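Local coordinates for putative calcium binding protein (Streptomyces coelicolor, PDB 3AKB) that binds calcium ions through EF-hand loops and probably takes part in calcium-mediated regulation, at residues A8-F13 with G19-S24; I63-G68 with R74-T79; L34-V39 with T120-T125. The protein carries 2 engineered substitutions. One frame throughout, in Å; residues are numbered along the deposited sequence.

Contact 1 (A8-F13 with G19-S24); sequences ARFTTF and GHIDRS. With CA (calcium ion), chain H; CA (calcium ion), chain E.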
# COMPACT_ATOMS: atom_id res chain seq x y z
N ALA A 8 -8.82 10.44 1.68
CA ALA A 8 -8.80 8.99 1.70
C ALA A 8 -7.42 8.42 1.36
O ALA A 8 -6.97 7.46 1.99
CB ALA A 8 -9.87 8.43 0.75
N ARG A 9 -6.75 9.00 0.37
CA ARG A 9 -5.42 8.55 -0.02
C ARG A 9 -4.41 8.86 1.08
O ARG A 9 -3.56 8.04 1.41
CB ARG A 9 -5.00 9.15 -1.38
CG ARG A 9 -5.49 8.36 -2.61
CD ARG A 9 -6.98 8.51 -2.79
NE ARG A 9 -7.49 7.83 -3.97
CZ ARG A 9 -8.78 7.87 -4.33
NH1 ARG A 9 -9.63 8.56 -3.58
NH2 ARG A 9 -9.21 7.19 -5.39
N PHE A 10 -4.53 10.05 1.67
CA PHE A 10 -3.67 10.40 2.80
C PHE A 10 -3.82 9.42 3.96
O PHE A 10 -2.83 8.99 4.54
CB PHE A 10 -3.94 11.84 3.28
CG PHE A 10 -2.99 12.29 4.36
CD1 PHE A 10 -1.71 12.72 4.03
CD2 PHE A 10 -3.37 12.28 5.69
CE1 PHE A 10 -0.81 13.12 5.03
CE2 PHE A 10 -2.47 12.68 6.69
CZ PHE A 10 -1.19 13.11 6.34
N THR A 11 -5.06 9.12 4.33
CA THR A 11 -5.37 8.20 5.41
C THR A 11 -4.76 6.81 5.18
O THR A 11 -4.29 6.17 6.13
CB THR A 11 -6.91 8.09 5.62
OG1 THR A 11 -7.45 9.38 5.94
CG2 THR A 11 -7.26 7.11 6.75
N THR A 12 -4.75 6.35 3.93
CA THR A 12 -4.19 5.05 3.60
C THR A 12 -2.71 5.04 3.96
O THR A 12 -2.20 4.05 4.48
CB THR A 12 -4.38 4.72 2.10
OG1 THR A 12 -5.79 4.64 1.82
CG2 THR A 12 -3.71 3.39 1.76
N PHE A 13 -2.01 6.14 3.73
CA PHE A 13 -0.58 6.21 4.07
C PHE A 13 -0.35 6.49 5.56
O PHE A 13 0.60 5.97 6.17
CB PHE A 13 0.13 7.31 3.26
CG PHE A 13 0.36 6.97 1.80
CD1 PHE A 13 0.97 5.77 1.43
CD2 PHE A 13 0.03 7.90 0.81
CE1 PHE A 13 1.22 5.50 0.04
CE2 PHE A 13 0.28 7.63 -0.57
CZ PHE A 13 0.87 6.42 -0.94
N GLY A 19 -1.80 12.31 11.55
CA GLY A 19 -1.81 13.52 10.71
C GLY A 19 -0.58 13.81 9.90
O GLY A 19 -0.53 14.79 9.14
N HIS A 20 0.44 12.97 10.04
CA HIS A 20 1.59 13.08 9.16
C HIS A 20 2.10 11.69 8.86
O HIS A 20 1.92 10.78 9.66
CB HIS A 20 2.68 13.98 9.78
CG HIS A 20 3.31 13.43 11.03
ND1 HIS A 20 2.96 13.87 12.29
CD2 HIS A 20 4.31 12.53 11.21
CE1 HIS A 20 3.69 13.22 13.20
NE2 HIS A 20 4.53 12.43 12.56
N ILE A 21 2.73 11.54 7.70
CA ILE A 21 3.25 10.24 7.27
C ILE A 21 4.73 10.17 7.63
O ILE A 21 5.50 11.08 7.27
CB ILE A 21 3.06 10.05 5.75
CG1 ILE A 21 1.57 10.22 5.40
CG2 ILE A 21 3.56 8.67 5.33
CD1 ILE A 21 1.30 10.58 3.96
N ASP A 22 5.10 9.10 8.36
CA ASP A 22 6.47 8.78 8.81
C ASP A 22 6.88 7.43 8.25
O ASP A 22 6.04 6.61 7.86
CB ASP A 22 6.51 8.51 10.34
CG ASP A 22 6.41 9.73 11.18
OD1 ASP A 22 6.98 10.80 10.88
OD2 ASP A 22 5.72 9.57 12.21
N ARG A 23 8.18 7.14 8.31
CA ARG A 23 8.64 5.79 7.99
C ARG A 23 7.90 4.79 8.87
O ARG A 23 7.59 3.71 8.43
CB ARG A 23 10.15 5.64 8.15
CG ARG A 23 10.67 4.33 7.58
CD ARG A 23 12.14 4.17 7.85
NE ARG A 23 12.36 3.77 9.23
CZ ARG A 23 13.51 3.31 9.68
NH1 ARG A 23 14.57 3.21 8.87
NH2 ARG A 23 13.60 2.98 10.96
N SER A 24 7.62 5.17 10.12
CA SER A 24 6.99 4.26 11.07
C SER A 24 5.57 3.87 10.66
O SER A 24 5.09 2.79 11.02
CB SER A 24 7.00 4.80 12.49
OG SER A 24 6.29 6.00 12.55
CA CA H . 5.86 11.29 13.49
CA CA E . 1.36 8.83 10.87
O HOH W 1 3.25 8.55 12.26

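Contact 2 (I63-G68 with R74-T79); sequences IADRDG and REEFVT. With CA (calcium ion), chain F.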
# COMPACT_ATOMS: atom_id res chain seq x y z
N ILE A 63 8.85 12.43 -3.32
CA ILE A 63 7.84 13.24 -4.01
C ILE A 63 7.27 14.35 -3.12
O ILE A 63 7.10 15.48 -3.59
CB ILE A 63 6.68 12.34 -4.52
CG1 ILE A 63 7.16 11.51 -5.72
CG2 ILE A 63 5.43 13.17 -4.84
CD1 ILE A 63 6.46 10.15 -5.87
N ALA A 64 7.01 14.04 -1.86
CA ALA A 64 6.14 14.86 -0.99
C ALA A 64 6.81 15.60 0.17
O ALA A 64 6.28 16.62 0.63
CB ALA A 64 5.00 14.00 -0.44
N ASP A 65 7.95 15.10 0.63
CA ASP A 65 8.59 15.68 1.81
C ASP A 65 9.48 16.84 1.39
O ASP A 65 10.69 16.70 1.32
CB ASP A 65 9.42 14.63 2.59
CG ASP A 65 10.08 15.20 3.82
OD1 ASP A 65 9.57 16.18 4.37
OD2 ASP A 65 11.11 14.65 4.25
N ARG A 66 8.86 18.00 1.17
CA ARG A 66 9.59 19.10 0.54
C ARG A 66 10.49 19.92 1.48
O ARG A 66 11.40 20.61 1.01
CB ARG A 66 8.68 19.96 -0.34
CG ARG A 66 8.30 19.29 -1.69
CD ARG A 66 9.54 18.93 -2.54
NE ARG A 66 9.32 17.78 -3.42
CZ ARG A 66 9.41 17.82 -4.75
NH1 ARG A 66 9.75 18.95 -5.38
NH2 ARG A 66 9.19 16.72 -5.46
N ASP A 67 10.29 19.80 2.80
CA ASP A 67 11.16 20.47 3.77
C ASP A 67 12.19 19.53 4.43
O ASP A 67 12.95 19.95 5.31
CB ASP A 67 10.35 21.27 4.80
CG ASP A 67 9.53 20.39 5.72
OD1 ASP A 67 9.55 19.16 5.54
OD2 ASP A 67 8.85 20.93 6.63
N GLY A 68 12.20 18.28 3.98
CA GLY A 68 13.27 17.33 4.33
C GLY A 68 13.30 16.78 5.75
O GLY A 68 14.26 16.12 6.14
N ARG A 74 -0.16 16.60 6.10
CA ARG A 74 -1.36 16.73 5.29
C ARG A 74 -1.17 17.79 4.21
O ARG A 74 -1.43 17.54 3.03
CB ARG A 74 -2.54 17.08 6.18
CG ARG A 74 -3.91 16.68 5.63
CD ARG A 74 -4.99 16.89 6.68
NE ARG A 74 -4.87 15.98 7.82
CZ ARG A 74 -5.42 14.77 7.87
NH1 ARG A 74 -6.13 14.31 6.85
NH2 ARG A 74 -5.25 14.02 8.96
N GLU A 75 -0.67 18.96 4.60
CA GLU A 75 -0.44 20.06 3.66
C GLU A 75 0.52 19.70 2.53
O GLU A 75 0.24 19.97 1.35
CB GLU A 75 0.01 21.33 4.40
CG GLU A 75 -0.21 22.64 3.65
CD GLU A 75 -1.68 22.99 3.42
OE1 GLU A 75 -2.57 22.27 3.91
OE2 GLU A 75 -1.94 24.00 2.74
N GLU A 76 1.65 19.07 2.87
CA GLU A 76 2.62 18.60 1.89
C GLU A 76 2.00 17.60 0.90
O GLU A 76 2.31 17.61 -0.31
CB GLU A 76 3.82 17.96 2.59
CG GLU A 76 4.82 18.98 3.11
CD GLU A 76 5.97 18.35 3.88
OE1 GLU A 76 5.74 17.41 4.66
OE2 GLU A 76 7.12 18.80 3.73
N PHE A 77 1.15 16.73 1.42
CA PHE A 77 0.50 15.73 0.59
C PHE A 77 -0.54 16.37 -0.34
O PHE A 77 -0.53 16.08 -1.52
CB PHE A 77 -0.16 14.65 1.44
CG PHE A 77 -0.67 13.49 0.65
CD1 PHE A 77 0.19 12.47 0.24
CD2 PHE A 77 -2.01 13.42 0.29
CE1 PHE A 77 -0.28 11.39 -0.51
CE2 PHE A 77 -2.48 12.34 -0.46
CZ PHE A 77 -1.62 11.33 -0.85
N VAL A 78 -1.40 17.22 0.21
CA VAL A 78 -2.48 17.87 -0.54
C VAL A 78 -1.89 18.84 -1.58
O VAL A 78 -2.20 18.72 -2.77
CB VAL A 78 -3.50 18.59 0.40
CG1 VAL A 78 -4.52 19.41 -0.41
CG2 VAL A 78 -4.22 17.59 1.28
N THR A 79 -1.04 19.77 -1.14
CA THR A 79 -0.49 20.83 -2.02
C THR A 79 0.62 20.36 -2.98
O THR A 79 0.89 21.01 -4.00
CB THR A 79 0.05 22.06 -1.21
OG1 THR A 79 1.15 21.64 -0.38
CG2 THR A 79 -1.06 22.68 -0.32
CA CA F . 8.00 17.45 5.72
O HOH W 2 4.88 18.46 -1.07
O HOH W 3 6.89 18.84 7.49

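Contact 3 (L34-V39 with T120-T125); sequences LAEFGV and TARALT. With CA (calcium ion), chain J.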
# COMPACT_ATOMS: atom_id res chain seq x y z
N LEU A 34 2.50 -8.91 8.59
CA LEU A 34 3.21 -10.09 9.04
C LEU A 34 2.50 -10.80 10.18
O LEU A 34 2.46 -12.05 10.22
CB LEU A 34 4.65 -9.71 9.44
CG LEU A 34 5.49 -9.23 8.27
CD1 LEU A 34 6.82 -8.66 8.80
CD2 LEU A 34 5.76 -10.30 7.23
N ALA A 35 1.98 -10.02 11.13
CA ALA A 35 1.23 -10.59 12.24
C ALA A 35 -0.04 -11.30 11.78
O ALA A 35 -0.35 -12.42 12.27
CB ALA A 35 0.92 -9.51 13.26
N GLU A 36 -0.74 -10.71 10.81
CA GLU A 36 -1.98 -11.29 10.28
C GLU A 36 -1.73 -12.69 9.69
O GLU A 36 -2.56 -13.61 9.86
CB GLU A 36 -2.59 -10.35 9.23
CG GLU A 36 -3.77 -10.91 8.42
CD GLU A 36 -4.97 -11.19 9.28
OE1 GLU A 36 -5.26 -10.37 10.17
OE2 GLU A 36 -5.62 -12.24 9.09
N PHE A 37 -0.61 -12.84 8.97
CA PHE A 37 -0.26 -14.09 8.30
C PHE A 37 0.69 -15.00 9.10
O PHE A 37 1.04 -16.09 8.65
CB PHE A 37 0.29 -13.78 6.92
CG PHE A 37 -0.77 -13.35 5.97
CD1 PHE A 37 -1.56 -14.30 5.32
CD2 PHE A 37 -1.06 -11.99 5.80
CE1 PHE A 37 -2.59 -13.87 4.47
CE2 PHE A 37 -2.10 -11.57 4.97
CZ PHE A 37 -2.85 -12.50 4.30
N GLY A 38 1.09 -14.56 10.29
CA GLY A 38 2.00 -15.39 11.10
C GLY A 38 3.36 -15.62 10.49
O GLY A 38 4.00 -16.68 10.71
N VAL A 39 3.82 -14.62 9.75
CA VAL A 39 5.13 -14.66 9.10
C VAL A 39 6.11 -13.87 9.96
O VAL A 39 5.84 -12.73 10.33
CB VAL A 39 5.07 -14.10 7.66
CG1 VAL A 39 6.47 -13.99 7.05
CG2 VAL A 39 4.15 -14.95 6.82
N THR A 120 -6.27 -11.72 0.09
CA THR A 120 -6.14 -10.33 -0.30
C THR A 120 -6.96 -9.43 0.63
O THR A 120 -6.47 -8.37 1.06
CB THR A 120 -6.56 -10.15 -1.75
OG1 THR A 120 -5.68 -10.95 -2.55
CG2 THR A 120 -6.43 -8.67 -2.18
N ALA A 121 -8.19 -9.83 0.95
CA ALA A 121 -9.00 -9.08 1.90
C ALA A 121 -8.32 -8.94 3.28
O ALA A 121 -8.33 -7.86 3.89
CB ALA A 121 -10.41 -9.69 2.02
N ARG A 122 -7.70 -10.03 3.74
CA ARG A 122 -6.96 -10.02 5.02
C ARG A 122 -5.83 -9.02 4.99
O ARG A 122 -5.59 -8.30 5.96
CB ARG A 122 -6.39 -11.41 5.31
CG ARG A 122 -7.45 -12.40 5.71
CD ARG A 122 -6.85 -13.82 5.79
NE ARG A 122 -5.80 -13.96 6.80
CZ ARG A 122 -4.99 -15.02 6.88
NH1 ARG A 122 -5.10 -16.01 6.00
NH2 ARG A 122 -4.08 -15.09 7.84
N ALA A 123 -5.11 -8.99 3.86
CA ALA A 123 -4.04 -8.01 3.71
C ALA A 123 -4.57 -6.59 3.84
O ALA A 123 -4.02 -5.77 4.57
CB ALA A 123 -3.29 -8.18 2.37
N LEU A 124 -5.66 -6.30 3.13
CA LEU A 124 -6.27 -4.98 3.18
C LEU A 124 -6.71 -4.60 4.60
O LEU A 124 -6.53 -3.44 4.99
CB LEU A 124 -7.44 -4.91 2.21
CG LEU A 124 -6.97 -5.03 0.75
CD1 LEU A 124 -8.20 -4.95 -0.16
CD2 LEU A 124 -5.92 -3.99 0.36
N THR A 125 -7.25 -5.55 5.36
CA THR A 125 -7.63 -5.23 6.75
C THR A 125 -6.40 -4.95 7.61
O THR A 125 -6.43 -4.08 8.49
CB THR A 125 -8.52 -6.27 7.42
OG1 THR A 125 -7.81 -7.51 7.59
CG2 THR A 125 -9.79 -6.47 6.62
CA CA J . -9.31 -9.61 8.20
O HOH W 4 -8.02 -10.59 10.49

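Contact 1 (A8-F13 with G19-S24)
With chi1 at -175°, Phe10 turns CG beside its own carbonyl carbon, which carries the ring out from the helix to Gly19 and Ile21, while Ile21, with CG1 beside its backbone N and chi2 near 158°, stretches CD1 back to meet it. The two side chains run past each other in opposite directions. Ile21 CD1 ends up lodged between two aromatic residues, 3.5 Å from Phe10 CE1 and 3.5 Å from Phe13 CB. Phe13 meets it chiefly through CB, and its ring goes on to Leu60 of helix 44-64. At the far rim of Phe10 the contact changes character: CZ lies 3.3 Å from Gly19 O, which approaches the edge of the ring near its plane, and the same edge reaches His20 CA at 4.0 Å.

No hydrogen bond joins 8-13 to 19-24, but what lies behind this hydrophobic join is an EF-hand calcium loop. His20 O binds the loop calcium at 2.4 Å, alongside Asp14, Asp16, Asn18, Asp25 and a water that also donates to Asp22 OD2. The His20 side chain leaves the backbone away from helix 2-13, and its NE2 binds a second calcium together with the carboxylate of Asp22. Ile21 takes the hydrophobic loop position usual in EF-hands, and its backbone pairs with that of Ile72 in the partner hand.

Calcium is thus left to oxygens and one imidazole nitrogen, while carbon packing ties the loop to its entering helix; the weakly positive rim of Phe10 probably suits the Gly19 carbonyl oxygen.

Contact 2 (I63-G68 with R74-T79)
An EF-hand calcium loop is closed here: Asp65 and Asp67, at the start of the loop after helix 44-64, meet Glu76 from the first turn of helix 74-87 around a single calcium ion. Asp65 OD1 binds the metal at 2.4 Å and Asp67 OD1 at 2.3 Å. Glu76 grips it with both oxygens, OE1 at 2.5 Å and OE2 at 2.6 Å. It can do so because its chain runs straight beyond CG (chi2 177°), carrying the carboxylate from the helix to the ion. Asp65 lies alongside Glu76, pointing the same way, with the carboxylate planes 83° apart, whereas Asp67 crosses it at about a right angle.

Seven oxygens surround the metal, the others being Arg71 O, Asp69 OD1 and a water that donates to Asp67 OD2. The calcium charge probably offsets the repulsion among these carboxylates. Weak backbone bonds to Glu76 OE2, 3.2 Å from Arg66 N and 3.5 Å from Asp67 N, probably ease the crowding further. Outside the pair, Thr73 N bonds to Glu76 OE1 and Gln70 N to Asp65 OD2, which, with the metal, helps set how both carboxylates are turned.

A water bridges the two backbones, donating to Ala64 O at 2.9 Å and to Glu76 O at 2.8 Å. Ala64 packs against Ala81 farther along helix 74-87 and against Ile72 of strand 72-73, which pairs antiparallel with strand 20-21. On helix 74-87, Phe77 starts out away from 63-68, and its side chain packs on Arg9 of helix 2-13.

Contact 3 (L34-V39 with T120-T125)
Arg122 is the crux, its guanidinium held at the edge by Glu36 and covered on one face by Phe37, both on helix 23-37. A bend at chi3 (62°) folds the group across, and two nitrogens grip Glu36 side-on. NE makes a salt bridge to Glu36 OE2 at 2.9 Å, nearly straight at 162° and directed to the anti lone pair, while NH2 reaches Glu36 O, also at 2.9 Å, from above the carbonyl plane. Both acceptors lie close to the guanidinium plane. Over its face, Phe37 CE1 sits 3.6 Å from Arg122 CZ, and the two flat groups stack at 27°, a cation-pi arrangement. An alanine in place of Arg122 would remove all of this, and would probably leave the Glu36 carboxylate without its charge partner and Phe37 without the guanidinium stacked on it.

The other oxygen of Glu36 is on a wetter, looser side. OE1 takes a bond of 2.8 Å from a water that is itself a ligand of a calcium ion, to which Thr125 OG1 also binds. Packing is also thin at the far rim of Phe37, where CE2 is 4.4 Å from Ala123 CB.

Asp119 forms a further salt bridge with Arg122 NH1. Helix 117-126 also packs on helix 131-141, through Ala121 and Leu124 among others, and Phe37 continues onto Val106 and Ala107 of helix 89-107, so the contact bridges an early helix and the later EF-hands.

From the N terminus, helix 2-13 leads into contact 1, which closes round the five residues 14-18, part of the first calcium loop, within the chain's opening hand. Helix 23-37 then carries the chain to 34-39, where contact 3 opens. Before contact 3 closes at 120-125, some 80 residues later, contact 2 opens and shuts round residues 69-73, so it lies wholly within that span. Contacts 1 and 2 touch directly, Phe10 CD1 lying 3.6 Å from Phe77 CB, and join the two paired hands. Contact 3 sits apart, its centre about 29 Å from that of contact 2, and ties helix 23-37 to the later hands.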